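Local coordinates for antigen MTB48, Mycobacterial protein (Mycobacterium smegmatis, PDB 4WJ1) that is exported by the ESX-1 type VII secretion system and is probably involved in DNA conjugation, at least in the recipient strain, this chain being its N-terminal PE-PPE portion, at residues Ser24-Gly29 / Arg164-Thr169; Met50-Lys55 / Met125-Ala130; Leu56-Ala61 / Ala121-Glu126; Gly211-Glu216 / Gln276-Gly281. One frame throughout, in Å; residues are numbered along the deposited sequence.

Interaction 1: Ser24-Gly29 / Arg164-Thr169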
loop_
_atom_site.group_PDB
_atom_site.type_symbol
_atom_site.label_atom_id
_atom_site.label_comp_id
_atom_site.label_asym_id
_atom_site.label_seq_id
_atom_site.Cartn_x
_atom_site.Cartn_y
_atom_site.Cartn_z
ATOM N N SER A 24 8.228 12.008 9.302
ATOM C CA SER A 24 7.568 12.723 8.225
ATOM C C SER A 24 6.184 12.149 7.960
ATOM O O SER A 24 6.013 10.944 7.813
ATOM C CB SER A 24 8.402 12.672 6.943
ATOM O OG SER A 24 9.558 13.481 7.050
ATOM N N THR A 25 5.191 13.023 7.915
ATOM C CA THR A 25 3.834 12.585 7.665
ATOM C C THR A 25 3.702 12.037 6.269
ATOM O O THR A 25 4.063 12.691 5.299
ATOM C CB THR A 25 2.851 13.713 7.857
ATOM O OG1 THR A 25 2.975 14.186 9.194
ATOM C CG2 THR A 25 1.433 13.209 7.649
ATOM N N ARG A 26 3.209 10.812 6.181
ATOM C CA ARG A 26 2.889 10.207 4.899
ATOM C C ARG A 26 1.566 10.801 4.409
ATOM O O ARG A 26 0.604 10.856 5.170
ATOM C CB ARG A 26 2.796 8.692 5.039
ATOM C CG ARG A 26 2.454 7.960 3.775
ATOM C CD ARG A 26 2.588 6.476 3.995
ATOM N NE ARG A 26 1.776 6.005 5.115
ATOM C CZ ARG A 26 0.515 5.591 4.987
ATOM N NH1 ARG A 26 -0.068 5.612 3.794
ATOM N NH2 ARG A 26 -0.168 5.164 6.041
ATOM N N PRO A 27 1.525 11.286 3.154
ATOM C CA PRO A 27 0.286 11.870 2.627
ATOM C C PRO A 27 -0.858 10.875 2.665
ATOM O O PRO A 27 -0.621 9.672 2.514
ATOM C CB PRO A 27 0.646 12.227 1.183
ATOM C CG PRO A 27 2.130 12.410 1.209
ATOM C CD PRO A 27 2.633 11.387 2.187
ATOM N N GLU A 28 -2.069 11.380 2.877
ATOM C CA GLU A 28 -3.271 10.565 2.860
ATOM C C GLU A 28 -3.379 9.754 1.576
ATOM O O GLU A 28 -3.221 10.290 0.484
ATOM C CB GLU A 28 -4.503 11.451 3.022
ATOM C CG GLU A 28 -4.989 11.570 4.454
ATOM C CD GLU A 28 -5.630 10.285 4.952
ATOM O OE1 GLU A 28 -6.538 9.769 4.254
ATOM O OE2 GLU A 28 -5.220 9.794 6.033
ATOM N N GLY A 29 -3.652 8.459 1.720
ATOM C CA GLY A 29 -3.741 7.550 0.591
ATOM C C GLY A 29 -5.028 7.626 -0.223
ATOM O O GLY A 29 -5.884 8.506 -0.021
ATOM N N ARG A 164 -2.346 4.319 -8.767
ATOM C CA ARG A 164 -1.215 4.496 -9.663
ATOM C C ARG A 164 -0.372 5.689 -9.235
ATOM O O ARG A 164 0.856 5.626 -9.222
ATOM C CB ARG A 164 -1.687 4.688 -11.095
ATOM C CG ARG A 164 -0.572 4.926 -12.093
ATOM C CD ARG A 164 -1.141 5.489 -13.385
ATOM N NE ARG A 164 -1.681 6.824 -13.158
ATOM C CZ ARG A 164 -2.741 7.328 -13.781
ATOM N NH1 ARG A 164 -3.386 6.603 -14.690
ATOM N NH2 ARG A 164 -3.158 8.558 -13.488
ATOM N N ASP A 165 -1.037 6.766 -8.849
ATOM C CA ASP A 165 -0.321 7.996 -8.569
ATOM C C ASP A 165 0.246 8.044 -7.187
ATOM O O ASP A 165 1.049 8.923 -6.873
ATOM C CB ASP A 165 -1.231 9.177 -8.774
ATOM C CG ASP A 165 -1.577 9.372 -10.219
ATOM O OD1 ASP A 165 -0.814 8.955 -11.115
ATOM O OD2 ASP A 165 -2.617 9.960 -10.457
ATOM N N TYR A 166 -0.168 7.097 -6.358
ATOM C CA TYR A 166 0.333 7.025 -4.998
ATOM C C TYR A 166 1.707 6.365 -4.978
ATOM O O TYR A 166 2.459 6.510 -4.021
ATOM C CB TYR A 166 -0.633 6.253 -4.117
ATOM C CG TYR A 166 -0.478 6.552 -2.648
ATOM C CD1 TYR A 166 -0.520 7.863 -2.185
ATOM C CD2 TYR A 166 -0.309 5.529 -1.719
ATOM C CE1 TYR A 166 -0.389 8.146 -0.844
ATOM C CE2 TYR A 166 -0.190 5.806 -0.375
ATOM C CZ TYR A 166 -0.233 7.115 0.053
ATOM O OH TYR A 166 -0.124 7.407 1.385
ATOM N N GLN A 167 2.013 5.631 -6.043
ATOM C CA GLN A 167 3.267 4.922 -6.136
ATOM C C GLN A 167 4.396 5.914 -5.966
ATOM O O GLN A 167 5.296 5.712 -5.156
ATOM C CB GLN A 167 3.395 4.187 -7.472
ATOM C CG GLN A 167 4.838 4.030 -7.927
ATOM C CD GLN A 167 5.057 2.797 -8.785
ATOM O OE1 GLN A 167 4.154 2.351 -9.504
ATOM N NE2 GLN A 167 6.258 2.216 -8.689
ATOM N N SER A 168 4.326 7.014 -6.702
ATOM C CA SER A 168 5.386 8.003 -6.628
ATOM C C SER A 168 5.408 8.670 -5.247
ATOM O O SER A 168 6.448 9.117 -4.789
ATOM C CB SER A 168 5.220 9.050 -7.725
ATOM O OG SER A 168 4.481 10.135 -7.231
ATOM N N THR A 169 4.261 8.730 -4.579
ATOM C CA THR A 169 4.224 9.266 -3.227
ATOM C C THR A 169 5.048 8.420 -2.280
ATOM O O THR A 169 5.851 8.938 -1.505
ATOM C CB THR A 169 2.804 9.333 -2.671
ATOM O OG1 THR A 169 1.967 10.045 -3.578
ATOM C CG2 THR A 169 2.822 10.067 -1.353
#
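Tyr166 sends its ring from helix 154-178 toward the loop that carries Arg26, Pro27 and Gly29, and nearly everything here turns on that ring. Its CG sits anti to the backbone N (chi1 -159°), which carries the hydroxyl across to the loop backbone. There Tyr166 OH donates to Pro27 O at 2.6 Å, a short bond lying close to the line of the carbonyl (C=O...donor angle 161°). Arg26 comes to the phenol oxygen from a crossing direction, its guanidinium plane turned 74° from the ring. Arg26 NH1 gives Tyr166 OH a weak, bent hydrogen bond of 3.0 Å, so the phenol oxygen is gripped from two residues. The stronger partner of Arg26 is Asp64, which forms a salt bridge with NH2. One face of the ring is taken by Gly29, whose CA lies 3.9 Å from the Tyr166 ring centroid in a CH-pi contact displaced toward the rim. One turn further along the helix, Pro27 CG and Thr169 CG2 reach toward each other and meet at 3.5 Å. Phe60 of helix 40-96 touches both Arg26 and Tyr166. The arrangement is an irregular connector between helices 12-22 and 40-96 of the PE part, pinned by its backbone to a PPE helix within the elongated PE-PPE helical bundle.

Interaction 2: Met50-Lys55 / Met125-Ala130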
loop_
_atom_site.group_PDB
_atom_site.type_symbol
_atom_site.label_atom_id
_atom_site.label_comp_id
_atom_site.label_asym_id
_atom_site.label_seq_id
_atom_site.Cartn_x
_atom_site.Cartn_y
_atom_site.Cartn_z
HETATM N N MSE A 50 -10.721 -4.366 -3.600
HETATM C CA MSE A 50 -10.929 -3.641 -2.357
HETATM C C MSE A 50 -10.122 -4.302 -1.233
HETATM O O MSE A 50 -9.583 -3.628 -0.356
HETATM C CB MSE A 50 -12.414 -3.594 -1.989
HETATM C CG MSE A 50 -13.292 -2.781 -2.929
HETATM SE SE MSE A 50 -12.606 -0.990 -3.368
HETATM C CE MSE A 50 -11.794 -1.476 -5.078
ATOM N N ALA A 51 -10.042 -5.623 -1.268
ATOM C CA ALA A 51 -9.355 -6.359 -0.216
ATOM C C ALA A 51 -7.856 -6.070 -0.283
ATOM O O ALA A 51 -7.214 -5.846 0.733
ATOM C CB ALA A 51 -9.625 -7.848 -0.331
ATOM N N SER A 52 -7.315 -6.050 -1.493
ATOM C CA SER A 52 -5.932 -5.673 -1.695
ATOM C C SER A 52 -5.674 -4.248 -1.216
ATOM O O SER A 52 -4.693 -4.002 -0.526
ATOM C CB SER A 52 -5.551 -5.818 -3.165
ATOM O OG SER A 52 -5.488 -7.196 -3.528
ATOM N N ALA A 53 -6.559 -3.319 -1.571
ATOM C CA ALA A 53 -6.400 -1.930 -1.166
ATOM C C ALA A 53 -6.367 -1.819 0.356
ATOM O O ALA A 53 -5.541 -1.105 0.915
ATOM C CB ALA A 53 -7.525 -1.061 -1.735
ATOM N N ALA A 54 -7.277 -2.528 1.017
ATOM C CA ALA A 54 -7.349 -2.520 2.467
ATOM C C ALA A 54 -6.071 -3.116 3.084
ATOM O O ALA A 54 -5.569 -2.609 4.083
ATOM C CB ALA A 54 -8.576 -3.287 2.939
ATOM N N LYS A 55 -5.556 -4.187 2.484
ATOM C CA LYS A 55 -4.351 -4.833 2.982
ATOM C C LYS A 55 -3.172 -3.878 2.847
ATOM O O LYS A 55 -2.328 -3.795 3.735
ATOM C CB LYS A 55 -4.076 -6.142 2.237
ATOM C CG LYS A 55 -2.734 -6.813 2.582
ATOM C CD LYS A 55 -2.769 -7.534 3.923
ATOM C CE LYS A 55 -2.027 -8.874 3.865
ATOM N NZ LYS A 55 -2.745 -9.905 3.041
HETATM N N MSE A 125 -7.170 -10.158 6.824
HETATM C CA MSE A 125 -8.311 -9.979 5.943
HETATM C C MSE A 125 -8.378 -11.176 4.999
HETATM O O MSE A 125 -7.398 -11.487 4.318
HETATM C CB MSE A 125 -8.192 -8.652 5.182
HETATM C CG MSE A 125 -8.239 -7.425 6.090
HETATM SE SE MSE A 125 -7.216 -5.857 5.511
HETATM C CE MSE A 125 -5.425 -6.473 5.928
ATOM N N GLU A 126 -9.508 -11.876 4.985
ATOM C CA GLU A 126 -9.598 -13.036 4.116
ATOM C C GLU A 126 -9.896 -12.567 2.700
ATOM O O GLU A 126 -10.833 -11.805 2.459
ATOM C CB GLU A 126 -10.648 -14.047 4.593
ATOM C CG GLU A 126 -10.177 -15.492 4.382
ATOM C CD GLU A 126 -11.305 -16.470 4.082
ATOM O OE1 GLU A 126 -12.466 -16.181 4.443
ATOM O OE2 GLU A 126 -11.025 -17.530 3.476
ATOM N N TYR A 127 -9.065 -13.022 1.774
ATOM C CA TYR A 127 -9.157 -12.618 0.388
ATOM C C TYR A 127 -10.289 -13.384 -0.289
ATOM O O TYR A 127 -10.358 -14.613 -0.206
ATOM C CB TYR A 127 -7.823 -12.863 -0.306
ATOM C CG TYR A 127 -7.687 -12.279 -1.685
ATOM C CD1 TYR A 127 -7.489 -10.910 -1.867
ATOM C CD2 TYR A 127 -7.724 -13.099 -2.809
ATOM C CE1 TYR A 127 -7.342 -10.371 -3.132
ATOM C CE2 TYR A 127 -7.586 -12.571 -4.082
ATOM C CZ TYR A 127 -7.398 -11.209 -4.237
ATOM O OH TYR A 127 -7.255 -10.691 -5.504
ATOM N N PRO A 128 -11.201 -12.654 -0.937
ATOM C CA PRO A 128 -12.391 -13.250 -1.553
ATOM C C PRO A 128 -12.026 -14.202 -2.691
ATOM O O PRO A 128 -10.998 -14.001 -3.340
ATOM C CB PRO A 128 -13.155 -12.035 -2.084
ATOM C CG PRO A 128 -12.571 -10.859 -1.374
ATOM C CD PRO A 128 -11.146 -11.199 -1.139
ATOM N N SER A 129 -12.854 -15.218 -2.924
ATOM C CA SER A 129 -12.619 -16.147 -4.026
ATOM C C SER A 129 -13.825 -16.203 -4.971
ATOM O O SER A 129 -14.970 -16.303 -4.523
ATOM C CB SER A 129 -12.301 -17.544 -3.487
ATOM O OG SER A 129 -13.424 -18.075 -2.806
ATOM N N ALA A 130 -13.563 -16.146 -6.276
ATOM C CA ALA A 130 -14.628 -16.134 -7.283
ATOM C C ALA A 130 -15.429 -17.433 -7.310
ATOM O O ALA A 130 -15.060 -18.427 -6.684
ATOM C CB ALA A 130 -14.047 -15.856 -8.673
#
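Selenomethionine Met125 contributes the largest share of the buried surface, laying the end of its chain against the backbone and side chains of Ala54 and Lys55. Its SE atom stands 3.9 Å from Ala54 CB and 3.8 Å from Ala54 C, while the terminal methyl goes on to Lys55, where Met125 CE is 3.5 Å from Lys55 CD. Bends at chi2 and chi3 fold the selenium end along the helix surface, and the aliphatic part of Lys55, itself bent several times, crosses it at a slant. Lys55 also touches Pro280 of the C-terminal loop. No hydrogen bond joins the two segments. What they form is the outer layer of the PE-PPE bundle: the loop that follows helix 40-96 doubles back in extended form over that same helix on its way to helix 139-147. One turn back from Lys55, Ala51 turns its methyl toward Tyr127 and Pro128, with Ala51 CB 4.0 Å from Tyr127 CD1 and 3.8 Å from Pro128 CD. Tyr127 has CG opposite its backbone N (chi1 -170°), swinging the ring alongside the helix until Ser52 OG, weakly hydrogen-bonded to Ile278 N, meets its edge at Tyr127 CE1, 3.7 Å away. The Tyr127 hydroxyl end touches Glu277 of the C-terminal loop.

Interaction 3: Leu56-Ala61 / Ala121-Glu126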
loop_
_atom_site.group_PDB
_atom_site.type_symbol
_atom_site.label_atom_id
_atom_site.label_comp_id
_atom_site.label_asym_id
_atom_site.label_seq_id
_atom_site.Cartn_x
_atom_site.Cartn_y
_atom_site.Cartn_z
ATOM N N LEU A 56 -3.134 -3.141 1.743
ATOM C CA LEU A 56 -2.056 -2.197 1.521
ATOM C C LEU A 56 -2.143 -1.056 2.520
ATOM O O LEU A 56 -1.146 -0.677 3.118
ATOM C CB LEU A 56 -2.087 -1.660 0.095
ATOM C CG LEU A 56 -1.518 -2.601 -0.963
ATOM C CD1 LEU A 56 -1.732 -2.023 -2.342
ATOM C CD2 LEU A 56 -0.047 -2.771 -0.731
ATOM N N LYS A 57 -3.339 -0.515 2.712
ATOM C CA LYS A 57 -3.493 0.600 3.633
ATOM C C LYS A 57 -3.082 0.203 5.043
ATOM O O LYS A 57 -2.415 0.974 5.726
ATOM C CB LYS A 57 -4.926 1.129 3.620
ATOM C CG LYS A 57 -5.231 1.881 2.337
ATOM C CD LYS A 57 -6.622 2.524 2.348
ATOM C CE LYS A 57 -6.953 3.148 1.006
ATOM N NZ LYS A 57 -8.407 3.525 0.909
ATOM N N ALA A 58 -3.471 -0.997 5.469
ATOM C CA ALA A 58 -3.129 -1.474 6.802
ATOM C C ALA A 58 -1.617 -1.685 6.917
ATOM O O ALA A 58 -1.019 -1.398 7.948
ATOM C CB ALA A 58 -3.867 -2.748 7.115
ATOM N N THR A 59 -1.017 -2.166 5.835
ATOM C CA THR A 59 0.415 -2.422 5.773
ATOM C C THR A 59 1.172 -1.107 5.858
ATOM O O THR A 59 2.182 -1.008 6.553
ATOM C CB THR A 59 0.781 -3.182 4.479
ATOM O OG1 THR A 59 0.143 -4.466 4.495
ATOM C CG2 THR A 59 2.278 -3.372 4.341
ATOM N N PHE A 60 0.661 -0.089 5.172
ATOM C CA PHE A 60 1.282 1.228 5.186
ATOM C C PHE A 60 1.255 1.774 6.601
ATOM O O PHE A 60 2.186 2.443 7.026
ATOM C CB PHE A 60 0.559 2.196 4.246
ATOM C CG PHE A 60 0.568 1.780 2.795
ATOM C CD1 PHE A 60 1.469 0.838 2.327
ATOM C CD2 PHE A 60 -0.326 2.351 1.895
ATOM C CE1 PHE A 60 1.479 0.457 0.992
ATOM C CE2 PHE A 60 -0.323 1.983 0.560
ATOM C CZ PHE A 60 0.580 1.036 0.107
ATOM N N ALA A 61 0.173 1.503 7.328
ATOM C CA ALA A 61 0.065 1.976 8.708
ATOM C C ALA A 61 1.132 1.301 9.584
ATOM O O ALA A 61 1.664 1.923 10.504
ATOM C CB ALA A 61 -1.318 1.718 9.271
ATOM N N ALA A 121 0.354 -4.286 14.566
ATOM C CA ALA A 121 -0.362 -5.438 14.022
ATOM C C ALA A 121 -0.986 -5.111 12.670
ATOM O O ALA A 121 -1.591 -4.049 12.494
ATOM C CB ALA A 121 -1.441 -5.903 14.989
ATOM N N ILE A 122 -0.842 -6.035 11.723
ATOM C CA ILE A 122 -1.510 -5.933 10.429
ATOM C C ILE A 122 -2.680 -6.924 10.380
ATOM O O ILE A 122 -2.481 -8.129 10.176
ATOM C CB ILE A 122 -0.526 -6.198 9.271
ATOM C CG1 ILE A 122 0.710 -5.307 9.410
ATOM C CG2 ILE A 122 -1.206 -6.003 7.910
ATOM C CD1 ILE A 122 1.703 -5.476 8.286
ATOM N N PRO A 123 -3.909 -6.416 10.576
ATOM C CA PRO A 123 -5.102 -7.255 10.736
ATOM C C PRO A 123 -5.276 -8.256 9.604
ATOM O O PRO A 123 -4.940 -7.961 8.458
ATOM C CB PRO A 123 -6.247 -6.239 10.736
ATOM C CG PRO A 123 -5.695 -5.055 10.049
ATOM C CD PRO A 123 -4.266 -4.995 10.488
ATOM N N SER A 124 -5.788 -9.437 9.933
ATOM C CA SER A 124 -6.041 -10.460 8.930
ATOM C C SER A 124 -7.304 -10.145 8.140
ATOM O O SER A 124 -8.369 -9.872 8.702
ATOM C CB SER A 124 -6.157 -11.825 9.584
ATOM O OG SER A 124 -4.927 -12.189 10.192
HETATM N N MSE A 125 -7.170 -10.158 6.824
HETATM C CA MSE A 125 -8.311 -9.979 5.943
HETATM C C MSE A 125 -8.378 -11.176 4.999
HETATM O O MSE A 125 -7.398 -11.487 4.318
HETATM C CB MSE A 125 -8.192 -8.652 5.182
HETATM C CG MSE A 125 -8.239 -7.425 6.090
HETATM SE SE MSE A 125 -7.216 -5.857 5.511
HETATM C CE MSE A 125 -5.425 -6.473 5.928
ATOM N N GLU A 126 -9.508 -11.876 4.985
ATOM C CA GLU A 126 -9.598 -13.036 4.116
ATOM C C GLU A 126 -9.896 -12.567 2.700
ATOM O O GLU A 126 -10.833 -11.805 2.459
ATOM C CB GLU A 126 -10.648 -14.047 4.593
ATOM C CG GLU A 126 -10.177 -15.492 4.382
ATOM C CD GLU A 126 -11.305 -16.470 4.082
ATOM O OE1 GLU A 126 -12.466 -16.181 4.443
ATOM O OE2 GLU A 126 -11.025 -17.530 3.476
HETATM O O HOH W 1 -2.108 -2.263 10.319
#
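The extended loop between helix 40-96 and helix 139-147 lies along the outside of helix 40-96, where Ile122, Pro123 and Met125 gather round the small side chain of Ala58. The methyl of Ala58 faces all three: Ala58 CB is 4.1 Å from Pro123 CD, 4.2 Å from the selenomethionine methyl Met125 CE and 4.3 Å from Ile122 CG2. These are ordinary van der Waals distances, and the backbones come close here, with Ala58 CA 6.0 Å from Ile122 CA. Ile122 has CG2 anti to its backbone N and CG1 beside that N (chi1 -52°); both branches turn to Thr59, with Ile122 CG2 4.0 Å from Thr59 OG1 and Ile122 CD1 near Thr59 CA. The Thr59 hydroxyl is bonded to Lys55 O one turn earlier, so it offers the isoleucine a polar atom that already has its partner. A water stitches the backbones together, donating to Ala58 O at 2.7 Å and to Ala121 O at 2.9 Å. Ile122 continues onto Ala62 of the same helix. On the inner side, Thr59 rests against Trp202 of helix 187-230 and Pro280, while Leu56 and Phe60 pack on Trp163 of helix 154-178.

Interaction 4: Gly211-Glu216 / Gln276-Gly281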
loop_
_atom_site.group_PDB
_atom_site.type_symbol
_atom_site.label_atom_id
_atom_site.label_comp_id
_atom_site.label_asym_id
_atom_site.label_seq_id
_atom_site.Cartn_x
_atom_site.Cartn_y
_atom_site.Cartn_z
ATOM N N GLY A 211 1.641 0.384 -7.813
ATOM C CA GLY A 211 1.646 0.210 -9.252
ATOM C C GLY A 211 0.918 -1.071 -9.640
ATOM O O GLY A 211 0.120 -1.089 -10.576
ATOM N N ARG A 212 1.177 -2.140 -8.900
ATOM C CA ARG A 212 0.570 -3.425 -9.204
ATOM C C ARG A 212 -0.944 -3.403 -8.981
ATOM O O ARG A 212 -1.688 -4.027 -9.735
ATOM C CB ARG A 212 1.222 -4.543 -8.370
ATOM C CG ARG A 212 2.700 -4.785 -8.723
ATOM C CD ARG A 212 3.323 -5.983 -7.981
ATOM N NE ARG A 212 2.559 -7.201 -8.230
ATOM C CZ ARG A 212 2.119 -8.032 -7.285
ATOM N NH1 ARG A 212 2.385 -7.795 -6.000
ATOM N NH2 ARG A 212 1.418 -9.112 -7.630
ATOM N N LEU A 213 -1.408 -2.697 -7.954
ATOM C CA LEU A 213 -2.846 -2.649 -7.705
ATOM C C LEU A 213 -3.520 -1.876 -8.848
ATOM O O LEU A 213 -4.550 -2.291 -9.373
ATOM C CB LEU A 213 -3.148 -2.017 -6.345
ATOM C CG LEU A 213 -4.629 -1.794 -6.034
ATOM C CD1 LEU A 213 -5.409 -3.073 -6.244
ATOM C CD2 LEU A 213 -4.821 -1.257 -4.612
ATOM N N ALA A 214 -2.897 -0.780 -9.265
ATOM C CA ALA A 214 -3.403 -0.013 -10.380
ATOM C C ALA A 214 -3.466 -0.862 -11.652
ATOM O O ALA A 214 -4.425 -0.774 -12.406
ATOM C CB ALA A 214 -2.554 1.238 -10.596
ATOM N N GLN A 215 -2.463 -1.697 -11.889
ATOM C CA GLN A 215 -2.486 -2.543 -13.078
ATOM C C GLN A 215 -3.646 -3.525 -12.990
ATOM O O GLN A 215 -4.348 -3.756 -13.976
ATOM C CB GLN A 215 -1.161 -3.291 -13.263
ATOM C CG GLN A 215 0.003 -2.402 -13.721
ATOM C CD GLN A 215 1.351 -3.151 -13.799
ATOM O OE1 GLN A 215 1.679 -3.985 -12.939
ATOM N NE2 GLN A 215 2.139 -2.837 -14.830
ATOM N N GLU A 216 -3.856 -4.091 -11.806
ATOM C CA GLU A 216 -4.966 -5.007 -11.600
ATOM C C GLU A 216 -6.294 -4.289 -11.853
ATOM O O GLU A 216 -7.174 -4.820 -12.525
ATOM C CB GLU A 216 -4.922 -5.601 -10.192
ATOM C CG GLU A 216 -3.677 -6.467 -9.898
ATOM C CD GLU A 216 -3.407 -7.501 -10.994
ATOM O OE1 GLU A 216 -3.938 -8.624 -10.894
ATOM O OE2 GLU A 216 -2.667 -7.195 -11.955
ATOM N N GLN A 276 -4.802 -10.803 -9.778
ATOM C CA GLN A 276 -4.071 -11.533 -8.754
ATOM C C GLN A 276 -3.994 -10.738 -7.455
ATOM O O GLN A 276 -3.989 -9.501 -7.460
ATOM C CB GLN A 276 -2.671 -11.908 -9.237
ATOM C CG GLN A 276 -2.085 -11.011 -10.315
ATOM C CD GLN A 276 -0.773 -11.561 -10.873
ATOM O OE1 GLN A 276 -0.749 -12.628 -11.496
ATOM N NE2 GLN A 276 0.326 -10.836 -10.643
ATOM N N GLU A 277 -3.966 -11.473 -6.348
ATOM C CA GLU A 277 -3.882 -10.907 -5.010
ATOM C C GLU A 277 -2.598 -10.105 -4.840
ATOM O O GLU A 277 -1.537 -10.507 -5.308
ATOM C CB GLU A 277 -3.954 -12.022 -3.958
ATOM C CG GLU A 277 -4.037 -11.525 -2.522
ATOM C CD GLU A 277 -4.047 -12.651 -1.498
ATOM O OE1 GLU A 277 -4.111 -13.840 -1.899
ATOM O OE2 GLU A 277 -3.982 -12.341 -0.287
ATOM N N ILE A 278 -2.714 -8.952 -4.196
ATOM C CA ILE A 278 -1.564 -8.142 -3.841
ATOM C C ILE A 278 -1.192 -8.529 -2.428
ATOM O O ILE A 278 -1.975 -8.313 -1.499
ATOM C CB ILE A 278 -1.866 -6.627 -3.906
ATOM C CG1 ILE A 278 -2.501 -6.252 -5.248
ATOM C CG2 ILE A 278 -0.608 -5.819 -3.676
ATOM C CD1 ILE A 278 -1.573 -6.450 -6.422
ATOM N N ARG A 279 -0.021 -9.131 -2.258
ATOM C CA ARG A 279 0.405 -9.516 -0.920
ATOM C C ARG A 279 1.665 -8.780 -0.496
ATOM O O ARG A 279 2.762 -9.276 -0.692
ATOM C CB ARG A 279 0.620 -11.022 -0.848
ATOM C CG ARG A 279 -0.392 -11.710 0.045
ATOM C CD ARG A 279 -0.703 -13.105 -0.455
ATOM N NE ARG A 279 -1.064 -13.995 0.642
ATOM C CZ ARG A 279 -1.290 -15.294 0.499
ATOM N NH1 ARG A 279 -1.202 -15.849 -0.703
ATOM N NH2 ARG A 279 -1.617 -16.032 1.553
ATOM N N PRO A 280 1.508 -7.573 0.065
ATOM C CA PRO A 280 2.696 -6.816 0.455
ATOM C C PRO A 280 3.305 -7.379 1.734
ATOM O O PRO A 280 2.583 -7.735 2.670
ATOM C CB PRO A 280 2.152 -5.403 0.684
ATOM C CG PRO A 280 0.753 -5.657 1.190
ATOM C CD PRO A 280 0.263 -6.847 0.382
ATOM N N GLY A 281 4.626 -7.457 1.777
ATOM C CA GLY A 281 5.281 -7.877 2.997
ATOM C C GLY A 281 5.239 -6.781 4.045
ATOM O O GLY A 281 5.236 -5.590 3.720
#
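Ile278 packs its CD1 methyl against helix 187-230 among Arg212, Leu213 and Glu216, and this is the close-fitting half of the contact. Ile278 CD1 lies 3.9 Å from Arg212 CB and 4.1 Å from Glu216 CG. A bend at chi3 (56°) brings the Arg212 chain back over the isoleucine, so that one guanidinium face is centred on Ile278 CD1, which lies 4.0 Å from the guanidinium plane. Leu213 touches more lightly and continues inward to Phe159 and Trp163. Just beside this, Glu216 OE1 takes the backbone N-H of Gln276 in a short, nearly straight bond of 2.6 Å (N-H...acceptor angle 172°). The contact belongs to the PPE part of the bundle: the chain that leaves helix 248-272 runs in extended form along helix 187-230 and reaches helix 40-96, where Pro280 sits on Leu56. The exposed side is looser at the end of the Gln276 side chain. Gln276 NE2 comes to the edge of the Arg212 guanidinium at 3.6 Å from NH2, the planes 71° apart, with no hydrogen bond between these two nitrogens; Glu209 is the salt-bridge partner of Arg212. Glu277 and Arg279 start their side chains away from the helix, and their charges pair with no N-H pointing at the carboxylate.

Following the chain from the N terminus, interaction 1 closes the widest loop, bringing residues 24-29 to helix 154-178 across 134 intervening residues. Interactions 2 and 3 fall within that span; they start on adjoining turns of helix 40-96 and end on the same loop, sharing Met125 and Glu126, and both lay the loop around Met125 back along that helix. Interaction 4 opens only after interaction 1 has closed, and ties the C-terminal tail to helix 187-230. In space they are joined: Arg26 and Tyr166 meet Phe60 of interaction 3, Gln167 meets Gly211, and the tail touches Tyr127 of the loop and Leu56 and Thr59 of helix 40-96. Interactions 1 and 2 do not touch.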